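Local coordinates for protein malate dehydrogenase (Porphyromonas gingivalis, PDB 3FI9) that probably catalyses the NAD-dependent interconversion of malate and oxaloacetate, at residues A77-S82 with D118-I124; G269-M275 with L303-Y307. All blocks are in the same frame, centred on the assembly; numbering follows the deposited sequence.

Interaction 1 pairs two neighbouring parallel strands in the NAD-binding domain. Interaction 2 packs a strand corner against the long helix 297-319 in the C-terminal alpha/beta domain. Both reach the same mixed sheet: 77-82 and 121-124 are inner strands, and 273-277 is one of its two edge strands within this chain. The contacts do not touch. Their centres lie 24 Å apart and their nearest atoms about 7 Å apart. Interaction 1 borders the predicted NAD site; interaction 2 lies farther from the predicted catalytic histidine. The side chain of Ser82 is about 4 Å from that of Phe126, a predicted NAD site. The side chain of Met275 is about 10 Å from that of His182, the predicted proton acceptor.

Interaction 1 (A77-S82 with D118-I124); sequences AKYIVS and DCKHVII
Tyr79 runs aslant the Lys120 side chain, with its phenol end against the aliphatic part. Tyr79 OH is 3.1 Å from Lys120 CD, and CE1 also touches Lys120 CB. The CB of His121 lies beside Tyr79 CD1 on the same face of the sheet. Val81 and Ile123 continue this face, which helix 238-251 covers. Farther out, Lys120 NZ forms a salt bridge with Glu9, and His121 NE2 is bonded to Thr148.

The other face carries Ile80, Ser82, Val122 and Ile124, and helix 94-115 packs on it. Here Ile80 CD1 reaches Cys119 SG at 3.7 Å. The CG1 of Ile80 is anti to the carbonyl carbon (chi1 -64°), and the chain then extends to bring CD1 to the sulfur.

The backbones run parallel. Lys78 O takes two N-H groups: Lys120 N at 2.7 Å and, weakly, His121 N. Ile80 then bonds both ways, from its N to His121 O and from its O to Ile123 N. Ser82 N to Ile123 O, at 2.8 Å, is almost straight (172° at the hydrogen). CA-H groups of Tyr79, Val81 and Val122 add contacts to the same carbonyls.

A polar patch closes the Asp118 end. Lys78 NZ makes a salt bridge with Asp118 OD2 at 3.3 Å, a weak hydrogen bond. A water donates to Ala77 O and to Asp118 OD1, and weakly accepts from Lys78 NZ. It thus ties the carboxylate to both residues.

Strand 10-14 bonds along the other edge of 77-82. Ser82, near Phe126 and Gly15, brings the pair to the predicted NAD site. Strand 77-82, helix 94-115 and strand 121-124 make a beta-alpha-beta crossover, right-handed as in Rossmann folds.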
loop_
_atom_site.group_PDB
_atom_site.type_symbol
_atom_site.label_atom_id
_atom_site.label_comp_id
_atom_site.label_asym_id
_atom_site.label_seq_id
_atom_site.Cartn_x
_atom_site.Cartn_y
_atom_site.Cartn_z
ATOM N N ALA A 77 -12.662 20.341 2.501
ATOM C CA ALA A 77 -12.236 19.112 3.219
ATOM C C ALA A 77 -13.275 18.769 4.268
ATOM O O ALA A 77 -13.637 19.630 5.062
ATOM C CB ALA A 77 -10.857 19.330 3.891
ATOM N N LYS A 78 -13.764 17.535 4.287
ATOM C CA LYS A 78 -14.583 17.065 5.388
ATOM C C LYS A 78 -13.900 16.025 6.281
ATOM O O LYS A 78 -14.366 15.760 7.386
ATOM C CB LYS A 78 -15.856 16.426 4.876
ATOM C CG LYS A 78 -16.846 17.457 4.218
ATOM C CD LYS A 78 -17.092 18.675 5.112
ATOM C CE LYS A 78 -18.359 19.418 4.652
ATOM N NZ LYS A 78 -17.999 20.287 3.537
ATOM N N TYR A 79 -12.869 15.391 5.756
ATOM C CA TYR A 79 -12.039 14.432 6.531
ATOM C C TYR A 79 -10.610 14.768 6.274
ATOM O O TYR A 79 -10.233 15.124 5.157
ATOM C CB TYR A 79 -12.326 12.983 6.121
ATOM C CG TYR A 79 -13.781 12.688 6.289
ATOM C CD1 TYR A 79 -14.279 12.227 7.492
ATOM C CD2 TYR A 79 -14.700 12.977 5.255
ATOM C CE1 TYR A 79 -15.674 11.977 7.660
ATOM C CE2 TYR A 79 -16.043 12.756 5.422
ATOM C CZ TYR A 79 -16.523 12.238 6.613
ATOM O OH TYR A 79 -17.871 12.025 6.774
ATOM N N ILE A 80 -9.794 14.676 7.328
ATOM C CA ILE A 80 -8.400 14.986 7.213
ATOM C C ILE A 80 -7.613 13.953 7.980
ATOM O O ILE A 80 -7.960 13.628 9.121
ATOM C CB ILE A 80 -8.054 16.354 7.872
ATOM C CG1 ILE A 80 -8.773 17.505 7.140
ATOM C CG2 ILE A 80 -6.527 16.568 7.829
ATOM C CD1 ILE A 80 -8.637 18.862 7.862
ATOM N N VAL A 81 -6.542 13.461 7.378
ATOM C CA VAL A 81 -5.610 12.601 8.097
ATOM C C VAL A 81 -4.241 13.196 7.936
ATOM O O VAL A 81 -3.780 13.336 6.825
ATOM C CB VAL A 81 -5.590 11.171 7.504
ATOM C CG1 VAL A 81 -4.460 10.292 8.162
ATOM C CG2 VAL A 81 -6.968 10.547 7.653
ATOM N N SER A 82 -3.565 13.510 9.039
ATOM C CA SER A 82 -2.195 14.072 8.932
ATOM C C SER A 82 -1.057 13.262 9.488
ATOM O O SER A 82 -1.070 12.915 10.680
ATOM C CB SER A 82 -2.095 15.458 9.587
ATOM O OG SER A 82 -0.749 15.935 9.495
ATOM N N ASP A 118 -16.151 23.445 9.237
ATOM C CA ASP A 118 -17.198 22.394 9.115
ATOM C C ASP A 118 -16.693 20.961 8.842
ATOM O O ASP A 118 -17.497 20.054 8.571
ATOM C CB ASP A 118 -18.200 22.749 7.999
ATOM C CG ASP A 118 -17.500 22.989 6.646
ATOM O OD1 ASP A 118 -16.302 23.362 6.642
ATOM O OD2 ASP A 118 -18.143 22.842 5.577
ATOM N N CYS A 119 -15.380 20.756 8.927
ATOM C CA CYS A 119 -14.765 19.413 8.838
ATOM C C CYS A 119 -15.496 18.444 9.753
ATOM O O CYS A 119 -15.913 18.837 10.840
ATOM C CB CYS A 119 -13.282 19.507 9.284
ATOM S SG CYS A 119 -12.204 18.138 8.657
ATOM N N LYS A 120 -15.650 17.183 9.347
ATOM C CA LYS A 120 -16.358 16.207 10.162
ATOM C C LYS A 120 -15.393 15.474 11.132
ATOM O O LYS A 120 -15.721 15.239 12.278
ATOM C CB LYS A 120 -17.100 15.194 9.277
ATOM C CG LYS A 120 -18.399 15.768 8.582
ATOM C CD LYS A 120 -18.851 14.854 7.449
ATOM C CE LYS A 120 -20.314 14.505 7.510
ATOM N NZ LYS A 120 -21.129 15.423 6.702
ATOM N N HIS A 121 -14.236 15.070 10.638
ATOM C CA HIS A 121 -13.277 14.329 11.480
ATOM C C HIS A 121 -11.841 14.536 11.098
ATOM O O HIS A 121 -11.512 14.635 9.921
ATOM C CB HIS A 121 -13.575 12.811 11.431
ATOM C CG HIS A 121 -13.055 12.076 12.623
ATOM N ND1 HIS A 121 -13.780 11.979 13.790
ATOM C CD2 HIS A 121 -11.870 11.442 12.850
ATOM C CE1 HIS A 121 -13.067 11.320 14.691
ATOM N NE2 HIS A 121 -11.897 11.000 14.154
ATOM N N VAL A 122 -10.950 14.525 12.093
ATOM C CA VAL A 122 -9.565 14.773 11.832
ATOM C C VAL A 122 -8.778 13.759 12.649
ATOM O O VAL A 122 -9.092 13.553 13.818
ATOM C CB VAL A 122 -9.129 16.190 12.343
ATOM C CG1 VAL A 122 -7.639 16.380 12.094
ATOM C CG2 VAL A 122 -9.942 17.252 11.646
ATOM N N ILE A 123 -7.778 13.161 12.015
ATOM C CA ILE A 123 -6.875 12.189 12.663
ATOM C C ILE A 123 -5.436 12.648 12.574
ATOM O O ILE A 123 -4.900 12.940 11.476
ATOM C CB ILE A 123 -7.034 10.765 12.035
ATOM C CG1 ILE A 123 -8.538 10.352 12.015
ATOM C CG2 ILE A 123 -6.096 9.761 12.776
ATOM C CD1 ILE A 123 -8.818 8.947 11.401
ATOM N N ILE A 124 -4.777 12.687 13.739
ATOM C CA ILE A 124 -3.440 13.186 13.837
ATOM C C ILE A 124 -2.545 11.987 14.169
ATOM O O ILE A 124 -2.849 11.258 15.122
ATOM C CB ILE A 124 -3.368 14.199 14.978
ATOM C CG1 ILE A 124 -4.339 15.389 14.750
ATOM C CG2 ILE A 124 -1.918 14.663 15.150
ATOM C CD1 ILE A 124 -4.022 16.157 13.475
HETATM O O HOH W 1 -15.143 21.885 4.326
#

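Interaction 2 (G269-M275 with L303-Y307)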
loop_
_atom_site.group_PDB
_atom_site.type_symbol
_atom_site.label_atom_id
_atom_site.label_comp_id
_atom_site.label_asym_id
_atom_site.label_seq_id
_atom_site.Cartn_x
_atom_site.Cartn_y
_atom_site.Cartn_z
ATOM N N GLY A 269 -10.189 11.870 37.953
ATOM C CA GLY A 269 -9.019 10.971 37.970
ATOM C C GLY A 269 -8.197 10.993 36.692
ATOM O O GLY A 269 -7.009 10.660 36.687
ATOM N N PHE A 270 -8.824 11.412 35.600
ATOM C CA PHE A 270 -8.141 11.493 34.294
ATOM C C PHE A 270 -8.569 12.798 33.575
ATOM O O PHE A 270 -9.305 12.773 32.616
ATOM C CB PHE A 270 -8.552 10.263 33.482
ATOM C CG PHE A 270 -8.098 8.970 34.103
ATOM C CD1 PHE A 270 -6.801 8.521 33.909
ATOM C CD2 PHE A 270 -8.958 8.220 34.917
ATOM C CE1 PHE A 270 -6.373 7.321 34.487
ATOM C CE2 PHE A 270 -8.527 6.992 35.509
ATOM C CZ PHE A 270 -7.243 6.562 35.288
ATOM N N GLU A 271 -8.144 13.947 34.093
ATOM C CA GLU A 271 -8.727 15.200 33.634
ATOM C C GLU A 271 -7.978 15.774 32.448
ATOM O O GLU A 271 -6.750 15.701 32.417
ATOM C CB GLU A 271 -8.698 16.200 34.802
ATOM C CG GLU A 271 -9.486 15.700 36.029
ATOM C CD GLU A 271 -8.679 14.844 37.004
ATOM O OE1 GLU A 271 -7.492 14.466 36.729
ATOM O OE2 GLU A 271 -9.267 14.525 38.074
ATOM N N HIS A 272 -8.702 16.372 31.490
ATOM C CA HIS A 272 -8.056 17.287 30.499
ATOM C C HIS A 272 -6.885 16.688 29.763
ATOM O O HIS A 272 -5.747 17.174 29.860
ATOM C CB HIS A 272 -7.583 18.568 31.197
ATOM C CG HIS A 272 -8.689 19.321 31.849
ATOM N ND1 HIS A 272 -8.755 19.522 33.214
ATOM C CD2 HIS A 272 -9.817 19.860 31.331
ATOM C CE1 HIS A 272 -9.868 20.173 33.510
ATOM N NE2 HIS A 272 -10.530 20.393 32.387
ATOM N N ILE A 273 -7.146 15.614 29.013
ATOM C CA ILE A 273 -6.034 14.888 28.413
ATOM C C ILE A 273 -6.460 14.190 27.150
ATOM O O ILE A 273 -7.672 14.042 26.893
ATOM C CB ILE A 273 -5.478 13.828 29.441
ATOM C CG1 ILE A 273 -4.060 13.415 29.086
ATOM C CG2 ILE A 273 -6.442 12.619 29.564
ATOM C CD1 ILE A 273 -3.030 14.539 29.400
ATOM N N MET A 274 -5.496 13.754 26.341
ATOM C CA MET A 274 -5.828 12.813 25.222
ATOM C C MET A 274 -5.082 11.515 25.527
ATOM O O MET A 274 -3.864 11.563 25.758
ATOM C CB MET A 274 -5.267 13.306 23.892
ATOM C CG MET A 274 -5.663 14.701 23.477
ATOM S SD MET A 274 -7.216 14.637 22.514
ATOM C CE MET A 274 -6.612 13.595 21.162
ATOM N N MET A 275 -5.797 10.389 25.495
ATOM C CA MET A 275 -5.241 9.070 25.823
ATOM C C MET A 275 -5.799 8.039 24.856
ATOM O O MET A 275 -6.915 8.211 24.397
ATOM C CB MET A 275 -5.709 8.619 27.230
ATOM C CG MET A 275 -4.858 9.140 28.342
ATOM S SD MET A 275 -5.203 8.304 29.890
ATOM C CE MET A 275 -6.920 8.569 30.018
ATOM N N LEU A 303 -2.901 2.521 34.362
ATOM C CA LEU A 303 -3.457 3.572 33.488
ATOM C C LEU A 303 -3.287 4.973 34.121
ATOM O O LEU A 303 -2.942 5.941 33.437
ATOM C CB LEU A 303 -4.931 3.295 33.185
ATOM C CG LEU A 303 -5.618 4.236 32.178
ATOM C CD1 LEU A 303 -4.902 4.193 30.832
ATOM C CD2 LEU A 303 -7.097 3.924 31.966
ATOM N N LYS A 304 -3.505 5.063 35.424
ATOM C CA LYS A 304 -3.299 6.323 36.156
ATOM C C LYS A 304 -1.828 6.751 36.097
ATOM O O LYS A 304 -1.524 7.925 35.895
ATOM C CB LYS A 304 -3.777 6.157 37.611
ATOM C CG LYS A 304 -3.591 7.379 38.508
ATOM C CD LYS A 304 -4.169 8.650 37.854
ATOM C CE LYS A 304 -4.214 9.815 38.868
ATOM N NZ LYS A 304 -4.841 11.057 38.316
ATOM N N GLU A 305 -0.909 5.792 36.247
ATOM C CA GLU A 305 0.517 6.046 36.077
ATOM C C GLU A 305 0.839 6.659 34.700
ATOM O O GLU A 305 1.577 7.639 34.595
ATOM C CB GLU A 305 1.267 4.709 36.145
ATOM C CG GLU A 305 1.554 4.189 37.503
ATOM C CD GLU A 305 2.917 4.661 37.993
ATOM O OE1 GLU A 305 2.964 5.726 38.652
ATOM O OE2 GLU A 305 3.935 3.959 37.743
ATOM N N SER A 306 0.343 6.020 33.642
ATOM C CA SER A 306 0.480 6.538 32.284
ATOM C C SER A 306 -0.160 7.958 32.191
ATOM O O SER A 306 0.456 8.929 31.657
ATOM C CB SER A 306 -0.179 5.538 31.311
ATOM O OG SER A 306 -0.116 5.978 29.977
ATOM N N TYR A 307 -1.352 8.092 32.756
ATOM C CA TYR A 307 -2.035 9.397 32.797
ATOM C C TYR A 307 -1.080 10.463 33.396
ATOM O O TYR A 307 -0.921 11.539 32.829
ATOM C CB TYR A 307 -3.381 9.369 33.549
ATOM C CG TYR A 307 -3.901 10.785 33.761
ATOM C CD1 TYR A 307 -4.646 11.439 32.778
ATOM C CD2 TYR A 307 -3.536 11.507 34.906
ATOM C CE1 TYR A 307 -5.059 12.787 32.960
ATOM C CE2 TYR A 307 -3.919 12.832 35.088
ATOM C CZ TYR A 307 -4.690 13.455 34.122
ATOM O OH TYR A 307 -5.047 14.770 34.333
#
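Phe270 and Tyr307 make the aromatic part of the contact. The edge of Phe270 points to the face of Tyr307 in an offset edge-to-face pair, with centroids 5.6 Å apart and planes at 87°. Phe270 CA also sits over that face as a CH-pi contact. Tyr307 CG is anti to the backbone N (chi1 170°), which sends the ring out from the helix to the strand corner.

Apolar contacts flank the rings. Phe270 CD1 lies 3.5 Å from Tyr307 CB, and its CE1 meets Leu303 CG. Ile273 CG2 touches Tyr307 CE1 at the ring edge, 3.7 Å away. Met275 SD reaches both Leu303 CD1 and Tyr307 CB. Ile291 adds to this cluster.

Two hydrogen bonds join helix side chains to backbone carbonyls of 269-271. Tyr307 OH donates to Glu271 O at 2.7 Å, in the carbonyl plane and on a lone pair. Lys304 NZ donates to Gly269 O, also at 2.7 Å, but tilted 27° from that plane. Glu271 OE2 accepts from Gly269 N, met from above the carboxylate plane. Its OE1 is 4.6 Å from Lys304 NZ, so a mild electrostatic attraction is likely.

The Glu271 carbonyl thus satisfies the buried tyrosine hydroxyl and helps fix the ring's rotation, while Phe270, Ile273 and Met275 pack against the tyrosine.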